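Local coordinates for protein adenosine deaminase (Burkholderia ambifaria, PDB 4GXW) that probably deaminates adenine or a related purine, as a zinc-dependent amidohydrolase of the adenosine and AMP deaminase family, at residues P119-A131 against E166-R178. Numbering follows the deposited sequence.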
loop_
_atom_site.group_PDB
_atom_site.type_symbol
_atom_site.label_atom_id
_atom_site.label_comp_id
_atom_site.label_asym_id
_atom_site.label_seq_id
_atom_site.Cartn_x
_atom_site.Cartn_y
_atom_site.Cartn_z
ATOM N N PRO A 119 -6.999 5.704 12.725
ATOM C CA PRO A 119 -7.117 6.132 14.128
ATOM C C PRO A 119 -8.487 5.901 14.751
ATOM O O PRO A 119 -8.568 5.793 15.973
ATOM C CB PRO A 119 -6.840 7.637 14.073
ATOM C CG PRO A 119 -6.293 7.912 12.719
ATOM C CD PRO A 119 -6.770 6.829 11.805
ATOM N N THR A 120 -9.544 5.847 13.941
ATOM C CA THR A 120 -10.879 5.648 14.495
ATOM C C THR A 120 -10.963 4.343 15.282
ATOM O O THR A 120 -11.408 4.331 16.436
ATOM C CB THR A 120 -11.964 5.691 13.406
ATOM O OG1 THR A 120 -11.887 6.937 12.710
ATOM C CG2 THR A 120 -13.349 5.532 14.013
ATOM N N GLY A 121 -10.513 3.248 14.677
ATOM C CA GLY A 121 -10.482 1.968 15.366
ATOM C C GLY A 121 -9.633 2.009 16.626
ATOM O O GLY A 121 -10.026 1.494 17.670
ATOM N N THR A 122 -8.465 2.630 16.547
ATOM C CA THR A 122 -7.572 2.678 17.695
ATOM C C THR A 122 -8.184 3.463 18.859
ATOM O O THR A 122 -8.170 3.004 20.002
ATOM C CB THR A 122 -6.223 3.273 17.283
ATOM O OG1 THR A 122 -5.637 2.419 16.291
ATOM C CG2 THR A 122 -5.296 3.397 18.482
ATOM N N VAL A 123 -8.709 4.647 18.571
ATOM C CA VAL A 123 -9.261 5.494 19.628
ATOM C C VAL A 123 -10.606 4.972 20.147
ATOM O O VAL A 123 -10.802 4.845 21.359
ATOM C CB VAL A 123 -9.408 6.965 19.164
ATOM C CG1 VAL A 123 -10.013 7.816 20.270
ATOM C CG2 VAL A 123 -8.059 7.532 18.745
ATOM N N ARG A 124 -11.518 4.648 19.232
ATOM C CA ARG A 124 -12.881 4.279 19.617
ATOM C C ARG A 124 -13.030 2.825 20.031
ATOM O O ARG A 124 -13.859 2.511 20.880
ATOM C CB ARG A 124 -13.869 4.563 18.482
ATOM C CG ARG A 124 -13.788 5.951 17.866
ATOM C CD ARG A 124 -14.090 7.061 18.853
ATOM N NE ARG A 124 -14.229 8.328 18.138
ATOM C CZ ARG A 124 -13.989 9.529 18.656
ATOM N NH1 ARG A 124 -13.583 9.651 19.913
ATOM N NH2 ARG A 124 -14.148 10.607 17.901
ATOM N N VAL A 125 -12.270 1.929 19.405
ATOM C CA VAL A 125 -12.432 0.504 19.680
ATOM C C VAL A 125 -11.335 -0.013 20.614
ATOM O O VAL A 125 -11.641 -0.601 21.651
ATOM C CB VAL A 125 -12.538 -0.325 18.383
ATOM C CG1 VAL A 125 -12.637 -1.806 18.704
ATOM C CG2 VAL A 125 -13.746 0.124 17.575
ATOM N N SER A 126 -10.069 0.229 20.279
ATOM C CA SER A 126 -8.990 -0.185 21.181
ATOM C C SER A 126 -8.955 0.647 22.460
ATOM O O SER A 126 -8.447 0.191 23.479
ATOM C CB SER A 126 -7.624 -0.125 20.491
ATOM O OG SER A 126 -7.659 -0.725 19.211
ATOM N N GLY A 127 -9.488 1.866 22.404
ATOM C CA GLY A 127 -9.511 2.754 23.558
ATOM C C GLY A 127 -8.147 3.328 23.911
ATOM O O GLY A 127 -7.818 3.505 25.088
ATOM N N ILE A 128 -7.340 3.587 22.888
ATOM C CA ILE A 128 -6.036 4.215 23.067
ATOM C C ILE A 128 -6.116 5.644 22.542
ATOM O O ILE A 128 -6.436 5.858 21.376
ATOM C CB ILE A 128 -4.946 3.457 22.297
ATOM C CG1 ILE A 128 -4.856 2.008 22.795
ATOM C CG2 ILE A 128 -3.604 4.158 22.447
ATOM C CD1 ILE A 128 -3.938 1.129 21.959
ATOM N N PRO A 129 -5.856 6.633 23.407
ATOM C CA PRO A 129 -5.965 8.030 22.971
ATOM C C PRO A 129 -5.086 8.340 21.761
ATOM O O PRO A 129 -3.966 7.808 21.652
ATOM C CB PRO A 129 -5.479 8.814 24.194
ATOM C CG PRO A 129 -5.812 7.922 25.354
ATOM C CD PRO A 129 -5.573 6.519 24.850
ATOM N N TYR A 130 -5.605 9.180 20.862
ATOM C CA TYR A 130 -4.904 9.523 19.629
ATOM C C TYR A 130 -3.456 9.944 19.893
ATOM O O TYR A 130 -2.531 9.469 19.236
ATOM C CB TYR A 130 -5.612 10.648 18.842
ATOM C CG TYR A 130 -4.912 10.891 17.533
ATOM C CD1 TYR A 130 -3.844 11.779 17.442
ATOM C CD2 TYR A 130 -5.268 10.180 16.396
ATOM C CE1 TYR A 130 -3.160 11.961 16.263
ATOM C CE2 TYR A 130 -4.595 10.356 15.203
ATOM C CZ TYR A 130 -3.536 11.239 15.139
ATOM O OH TYR A 130 -2.866 11.393 13.943
ATOM N N ALA A 131 -3.273 10.873 20.825
ATOM C CA ALA A 131 -1.955 11.456 21.068
ATOM C C ALA A 131 -0.924 10.390 21.423
ATOM O O ALA A 131 0.212 10.423 20.949
ATOM C CB ALA A 131 -2.030 12.514 22.161
ATOM N N GLU A 166 -16.462 11.086 12.035
ATOM C CA GLU A 166 -15.254 10.444 12.540
ATOM C C GLU A 166 -14.067 10.851 11.681
ATOM O O GLU A 166 -12.947 10.978 12.172
ATOM C CB GLU A 166 -15.395 8.916 12.592
ATOM C CG GLU A 166 -16.407 8.404 13.616
ATOM C CD GLU A 166 -16.025 8.680 15.067
ATOM O OE1 GLU A 166 -14.850 8.986 15.362
ATOM O OE2 GLU A 166 -16.918 8.574 15.931
ATOM N N ALA A 167 -14.323 11.075 10.393
ATOM C CA ALA A 167 -13.283 11.513 9.474
ATOM C C ALA A 167 -12.796 12.922 9.839
ATOM O O ALA A 167 -11.589 13.174 9.880
ATOM C CB ALA A 167 -13.789 11.458 8.023
ATOM N N VAL A 168 -13.733 13.825 10.127
ATOM C CA VAL A 168 -13.379 15.159 10.597
ATOM C C VAL A 168 -12.579 15.072 11.900
ATOM O O VAL A 168 -11.600 15.804 12.085
ATOM C CB VAL A 168 -14.630 16.054 10.755
ATOM C CG1 VAL A 168 -14.279 17.393 11.418
ATOM C CG2 VAL A 168 -15.278 16.286 9.396
ATOM N N ALA A 169 -12.973 14.156 12.787
ATOM C CA ALA A 169 -12.265 13.973 14.055
ATOM C C ALA A 169 -10.785 13.637 13.842
ATOM O O ALA A 169 -9.918 14.093 14.592
ATOM C CB ALA A 169 -12.958 12.907 14.920
ATOM N N ILE A 170 -10.483 12.853 12.810
ATOM C CA ILE A 170 -9.093 12.510 12.509
ATOM C C ILE A 170 -8.258 13.742 12.183
ATOM O O ILE A 170 -7.137 13.903 12.693
ATOM C CB ILE A 170 -9.004 11.530 11.329
ATOM C CG1 ILE A 170 -9.580 10.175 11.736
ATOM C CG2 ILE A 170 -7.566 11.391 10.825
ATOM C CD1 ILE A 170 -9.710 9.213 10.586
ATOM N N VAL A 171 -8.801 14.616 11.339
ATOM C CA VAL A 171 -8.077 15.822 10.975
ATOM C C VAL A 171 -7.876 16.713 12.204
ATOM O O VAL A 171 -6.801 17.289 12.385
ATOM C CB VAL A 171 -8.745 16.586 9.811
ATOM C CG1 VAL A 171 -7.904 17.786 9.421
ATOM C CG2 VAL A 171 -8.916 15.666 8.604
ATOM N N ASP A 172 -8.900 16.797 13.059
ATOM C CA ASP A 172 -8.782 17.522 14.330
ATOM C C ASP A 172 -7.624 16.959 15.170
ATOM O O ASP A 172 -6.793 17.702 15.698
ATOM C CB ASP A 172 -10.094 17.452 15.137
ATOM C CG ASP A 172 -11.229 18.259 14.518
ATOM O OD1 ASP A 172 -10.958 19.193 13.731
ATOM O OD2 ASP A 172 -12.401 17.972 14.847
ATOM N N TRP A 173 -7.574 15.637 15.294
ATOM C CA TRP A 173 -6.488 14.993 16.030
ATOM C C TRP A 173 -5.126 15.326 15.439
ATOM O O TRP A 173 -4.177 15.607 16.171
ATOM C CB TRP A 173 -6.678 13.475 16.050
ATOM C CG TRP A 173 -7.708 13.001 17.018
ATOM C CD1 TRP A 173 -7.991 13.535 18.245
ATOM C CD2 TRP A 173 -8.593 11.887 16.848
ATOM N NE1 TRP A 173 -8.999 12.817 18.845
ATOM C CE2 TRP A 173 -9.388 11.806 18.003
ATOM C CE3 TRP A 173 -8.781 10.949 15.831
ATOM C CZ2 TRP A 173 -10.365 10.821 18.168
ATOM C CZ3 TRP A 173 -9.749 9.973 15.999
ATOM C CH2 TRP A 173 -10.535 9.925 17.150
ATOM N N MET A 174 -5.034 15.282 14.113
ATOM C CA MET A 174 -3.771 15.540 13.423
ATOM C C MET A 174 -3.283 16.963 13.659
ATOM O O MET A 174 -2.099 17.179 13.913
ATOM C CB MET A 174 -3.897 15.257 11.925
ATOM C CG MET A 174 -4.058 13.767 11.605
ATOM S SD MET A 174 -4.540 13.458 9.902
ATOM C CE MET A 174 -3.106 14.068 9.007
ATOM N N LYS A 175 -4.202 17.924 13.585
ATOM C CA LYS A 175 -3.873 19.324 13.841
ATOM C C LYS A 175 -3.359 19.565 15.260
ATOM O O LYS A 175 -2.518 20.441 15.479
ATOM C CB LYS A 175 -5.095 20.212 13.584
ATOM C CG LYS A 175 -5.393 20.416 12.110
ATOM C CD LYS A 175 -6.572 21.361 11.881
ATOM C CE LYS A 175 -7.905 20.653 12.070
ATOM N NZ LYS A 175 -9.054 21.448 11.516
ATOM N N ALA A 176 -3.876 18.791 16.214
ATOM C CA ALA A 176 -3.522 18.930 17.624
ATOM C C ALA A 176 -2.221 18.209 17.965
ATOM O O ALA A 176 -1.690 18.359 19.071
ATOM C CB ALA A 176 -4.666 18.404 18.501
ATOM N N ASN A 177 -1.722 17.412 17.023
ATOM C CA ASN A 177 -0.535 16.593 17.248
ATOM C C ASN A 177 0.407 16.614 16.055
ATOM O O ASN A 177 0.779 15.565 15.539
ATOM C CB ASN A 177 -0.934 15.139 17.513
ATOM C CG ASN A 177 -1.697 14.970 18.802
ATOM O OD1 ASN A 177 -1.099 14.806 19.872
ATOM N ND2 ASN A 177 -3.023 14.999 18.717
ATOM N N ARG A 178 0.792 17.801 15.604
ATOM C CA ARG A 178 1.590 17.887 14.387
ATOM C C ARG A 178 2.963 17.255 14.570
ATOM O O ARG A 178 3.597 17.392 15.619
ATOM C CB ARG A 178 1.719 19.331 13.904
ATOM C CG ARG A 178 0.433 19.893 13.308
ATOM C CD ARG A 178 0.661 21.292 12.745
ATOM N NE ARG A 178 -0.546 21.880 12.168
ATOM C CZ ARG A 178 -0.925 21.727 10.902
ATOM N NH1 ARG A 178 -0.192 21.002 10.070
ATOM N NH2 ARG A 178 -2.036 22.302 10.465
HETATM O O HOH W 1 -12.389 9.095 14.233
HETATM O O HOH W 2 1.239 12.734 19.815
#
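Tyr-130 and Trp-173, with CA atoms 6.7 Å apart, meet where residues 119-131 pack against helix 164-176; the short helical segments 119-126 and 166-176 cross nearly at right angles (97°), with 10.5 Å between their axes. Trp-173 is a knob in a hole made by Pro-119, Val-123, Arg-124 and Tyr-130. Its ring lies nearly parallel to that of Tyr-130 (12°), but the two are slid so far apart that they barely overlap. Instead each ring takes the other residue's CB over its face: Trp-173 CB sits 3.5 Å from the centroid of the Tyr-130 ring, and Tyr-130 CB lies over the five-membered ring of Trp-173 in a second CH-pi contact. With CG anti to the backbone N (chi1 -176°), Tyr-130 reaches along Trp-173 to Met-174. Val-123 CG2 lies over the six-membered ring.

Beyond the indole, Arg-124 places a guanidinium face over Trp-173 CH2 and forms a side-on salt bridge to Glu-166, in which NE and NH2 both donate to OE1, at 2.9 and 3.1 Å. A water ties that oxygen and Glu-166 O to Thr-120 OG1. At the other end Asn-177 ND2 donates an almost straight bond to Trp-173 O (2.9 Å), fixing the amide beside Tyr-130, while a second water joins Asn-177 OD1 to Ala-131 O.

This is packing on the outside of a TIM-barrel-type fold, between helical elements following strands 110-117 and 151-159. Pro-156 of the latter touches Pro-119, Tyr-130 and Met-174; Gln-134 OE1 of helix 130-148 is hydrogen-bonded to Tyr-130 OH, and helix 200-208 packs against Ala-167, Val-168 and Val-171.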